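Local atomic coordinates of transmembrane oligosaccharyl transferase (Archaeoglobus fulgidus, PDB entry 3WAJ), a protein that belongs to the STT3/AglB family of membrane-embedded oligosaccharyl transferases, joining a helical transmembrane region to a large globular C-terminal part. Residues K706-Q711 and L725-M730. Numbering follows the deposited sequence.
Sequences KSYSSQ and LYEAVM
Tyr708 and Glu727 meet through a single hydrogen bond, and that bond is the whole polar link between 706-711 and 725-730. Tyr708 OH donates to Glu727 OE2 over 2.7 Å. It reaches the carboxylate oxygen on its anti side, 18° out of the carboxylate plane. Seen from the tyrosine, the same oxygen sits at the ring edge and in the ring plane, 3.5 Å from Tyr708 CE2, so Glu727 meets the ring at its rim and not over a face. Ring and carboxylate planes are turned 40° apart, and the two side chains run at about a right angle to one another. The phenol oxygen also rests against the aliphatic part of the glutamate, with Tyr708 OH 3.4 Å from Glu727 CG.

Long side chains span the gap, since the helices stay well apart: Tyr708 CA and Glu727 CA are 10.8 Å from each other. Glu727 places CG anti to its backbone N (chi1 -176°) and continues extended, which carries the carboxylate out to the tyrosine.

Both carboxylate oxygens of this buried glutamate have further partners. OE2 is shared with the hydroxyl of Thr742, and OE1 takes the backbone N-H of Thr739, so three bonds hold the group and fix its rotation; such a setting would probably help stabilise a negative charge. Trp705 packs edge-to-face with the Tyr708 ring. Just after the tyrosine, Ser709 OG bonds to Lys706 O at 2.7 Å.

The arrangement is a buried carboxylate bridging helices, tying helix 703-708 to helix 717-732 and the start of helix 740-755, in the globular C-terminal part far from the zinc site.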
ATOM      1  N   LYS A 706      -3.586  27.130  -4.377  1.00 45.22           N
ATOM      2  CA  LYS A 706      -2.356  27.835  -4.711  1.00 44.84           C
ATOM      3  C   LYS A 706      -2.643  28.592  -6.005  1.00 42.60           C
ATOM      4  O   LYS A 706      -2.357  29.785  -6.142  1.00 45.12           O
ATOM      5  CB  LYS A 706      -1.215  26.831  -4.892  1.00 42.24           C
ATOM      6  CG  LYS A 706       0.095  27.432  -5.375  1.00 52.12           C
ATOM      7  CD  LYS A 706       0.788  28.243  -4.297  1.00 60.25           C
ATOM      8  CE  LYS A 706       2.213  28.567  -4.715  1.00 65.40           C
ATOM      9  NZ  LYS A 706       2.948  29.399  -3.718  1.00 68.21           N
ATOM     10  N   SER A 707      -3.280  27.883  -6.927  1.00 31.71           N
ATOM     11  CA  SER A 707      -3.660  28.415  -8.227  1.00 36.60           C
ATOM     12  C   SER A 707      -4.725  29.526  -8.132  1.00 42.14           C
ATOM     13  O   SER A 707      -4.591  30.567  -8.775  1.00 47.47           O
ATOM     14  CB  SER A 707      -4.110  27.258  -9.123  1.00 39.38           C
ATOM     15  OG  SER A 707      -4.850  27.735 -10.217  1.00 53.06           O
ATOM     16  N   TYR A 708      -5.757  29.322  -7.315  1.00 43.13           N
ATOM     17  CA  TYR A 708      -6.757  30.369  -7.080  1.00 45.57           C
ATOM     18  C   TYR A 708      -6.153  31.666  -6.547  1.00 45.62           C
ATOM     19  O   TYR A 708      -6.622  32.744  -6.878  1.00 41.00           O
ATOM     20  CB  TYR A 708      -7.807  29.919  -6.061  1.00 40.23           C
ATOM     21  CG  TYR A 708      -8.784  28.885  -6.545  1.00 36.55           C
ATOM     22  CD1 TYR A 708      -9.091  28.760  -7.884  1.00 28.28           C
ATOM     23  CD2 TYR A 708      -9.409  28.035  -5.645  1.00 35.18           C
ATOM     24  CE1 TYR A 708     -10.002  27.807  -8.323  1.00 35.78           C
ATOM     25  CE2 TYR A 708     -10.308  27.080  -6.066  1.00 34.35           C
ATOM     26  CZ  TYR A 708     -10.604  26.965  -7.401  1.00 40.41           C
ATOM     27  OH  TYR A 708     -11.506  26.002  -7.805  1.00 45.83           O
ATOM     28  N   SER A 709      -5.144  31.551  -5.687  1.00 46.19           N
ATOM     29  CA  SER A 709      -4.679  32.697  -4.897  1.00 48.33           C
ATOM     30  C   SER A 709      -4.097  33.815  -5.756  1.00 44.71           C
ATOM     31  O   SER A 709      -3.972  34.947  -5.302  1.00 45.72           O
ATOM     32  CB  SER A 709      -3.648  32.268  -3.860  1.00 49.07           C
ATOM     33  OG  SER A 709      -2.427  31.968  -4.498  1.00 49.46           O
ATOM     34  N   SER A 710      -3.756  33.500  -6.999  1.00 43.60           N
ATOM     35  CA  SER A 710      -3.300  34.526  -7.932  1.00 49.03           C
ATOM     36  C   SER A 710      -4.437  35.469  -8.351  1.00 53.00           C
ATOM     37  O   SER A 710      -4.185  36.497  -8.954  1.00 56.90           O
ATOM     38  CB  SER A 710      -2.693  33.884  -9.168  1.00 45.42           C
ATOM     39  OG  SER A 710      -3.716  33.349  -9.971  1.00 56.17           O
ATOM     40  N   GLN A 711      -5.685  35.111  -8.054  1.00 51.29           N
ATOM     41  CA  GLN A 711      -6.811  36.028  -8.258  1.00 49.42           C
ATOM     42  C   GLN A 711      -7.628  36.203  -6.989  1.00 46.92           C
ATOM     43  O   GLN A 711      -8.496  37.060  -6.918  1.00 49.58           O
ATOM     44  CB  GLN A 711      -7.730  35.542  -9.376  1.00 52.73           C
ATOM     45  CG  GLN A 711      -7.082  35.449 -10.740  1.00 61.61           C
ATOM     46  CD  GLN A 711      -7.704  34.356 -11.584  1.00 75.61           C
ATOM     47  OE1 GLN A 711      -7.587  33.168 -11.263  1.00 83.33           O
ATOM     48  NE2 GLN A 711      -8.379  34.747 -12.662  1.00 80.52           N
ATOM     49  N   LEU A 725     -17.826  27.898  -3.013  1.00 34.58           N
ATOM     50  CA  LEU A 725     -19.192  27.523  -3.404  1.00 32.62           C
ATOM     51  C   LEU A 725     -19.363  27.424  -4.912  1.00 33.73           C
ATOM     52  O   LEU A 725     -20.007  26.508  -5.412  1.00 35.60           O
ATOM     53  CB  LEU A 725     -20.207  28.510  -2.842  1.00 30.86           C
ATOM     54  CG  LEU A 725     -20.384  28.440  -1.335  1.00 34.34           C
ATOM     55  CD1 LEU A 725     -21.350  29.521  -0.876  1.00 35.40           C
ATOM     56  CD2 LEU A 725     -20.900  27.053  -0.951  1.00 34.46           C
ATOM     57  N   TYR A 726     -18.784  28.364  -5.647  1.00 32.45           N
ATOM     58  CA  TYR A 726     -18.854  28.307  -7.100  1.00 30.67           C
ATOM     59  C   TYR A 726     -18.238  27.017  -7.629  1.00 33.33           C
ATOM     60  O   TYR A 726     -18.831  26.342  -8.472  1.00 35.35           O
ATOM     61  CB  TYR A 726     -18.143  29.517  -7.720  1.00 37.65           C
ATOM     62  CG  TYR A 726     -18.283  29.579  -9.217  1.00 41.92           C
ATOM     63  CD1 TYR A 726     -19.381  30.184  -9.802  1.00 48.36           C
ATOM     64  CD2 TYR A 726     -17.321  29.026 -10.049  1.00 48.95           C
ATOM     65  CE1 TYR A 726     -19.513  30.257 -11.188  1.00 48.01           C
ATOM     66  CE2 TYR A 726     -17.448  29.089 -11.433  1.00 50.30           C
ATOM     67  CZ  TYR A 726     -18.545  29.707 -11.991  1.00 47.46           C
ATOM     68  OH  TYR A 726     -18.676  29.768 -13.362  1.00 53.15           O
ATOM     69  N   GLU A 727     -17.045  26.677  -7.143  1.00 33.45           N
ATOM     70  CA  GLU A 727     -16.394  25.428  -7.551  1.00 32.61           C
ATOM     71  C   GLU A 727     -17.289  24.236  -7.235  1.00 32.01           C
ATOM     72  O   GLU A 727     -17.427  23.308  -8.040  1.00 36.78           O
ATOM     73  CB  GLU A 727     -15.049  25.250  -6.834  1.00 38.28           C
ATOM     74  CG  GLU A 727     -14.260  24.017  -7.285  1.00 41.98           C
ATOM     75  CD  GLU A 727     -13.252  23.514  -6.240  1.00 46.84           C
ATOM     76  OE1 GLU A 727     -13.487  22.417  -5.681  1.00 45.97           O
ATOM     77  OE2 GLU A 727     -12.229  24.207  -5.982  1.00 41.47           O
ATOM     78  N   ALA A 728     -17.921  24.273  -6.066  1.00 29.44           N
ATOM     79  CA  ALA A 728     -18.703  23.123  -5.607  1.00 39.34           C
ATOM     80  C   ALA A 728     -19.912  22.899  -6.522  1.00 42.88           C
ATOM     81  O   ALA A 728     -20.140  21.796  -7.018  1.00 41.63           O
ATOM     82  CB  ALA A 728     -19.135  23.308  -4.153  1.00 35.65           C
ATOM     83  N   VAL A 729     -20.670  23.967  -6.752  1.00 42.57           N
ATOM     84  CA  VAL A 729     -21.876  23.892  -7.558  1.00 42.73           C
ATOM     85  C   VAL A 729     -21.509  23.511  -8.971  1.00 44.60           C
ATOM     86  O   VAL A 729     -22.152  22.659  -9.582  1.00 44.16           O
ATOM     87  CB  VAL A 729     -22.604  25.235  -7.562  1.00 47.01           C
ATOM     88  CG1 VAL A 729     -23.776  25.204  -8.526  1.00 43.36           C
ATOM     89  CG2 VAL A 729     -23.070  25.568  -6.149  1.00 50.78           C
ATOM     90  N   MET A 730     -20.463  24.151  -9.485  1.00 46.13           N
ATOM     91  CA  MET A 730     -19.950  23.822 -10.801  1.00 48.19           C
ATOM     92  C   MET A 730     -19.691  22.320 -10.936  1.00 48.31           C
ATOM     93  O   MET A 730     -20.173  21.708 -11.881  1.00 51.49           O
ATOM     94  CB  MET A 730     -18.672  24.601 -11.104  1.00 54.81           C
ATOM     95  CG  MET A 730     -18.014  24.187 -12.419  1.00 64.35           C
ATOM     96  SD  MET A 730     -16.229  23.923 -12.298  1.00103.85           S
ATOM     97  CE  MET A 730     -16.001  22.741 -13.623  1.00 60.88           C
TER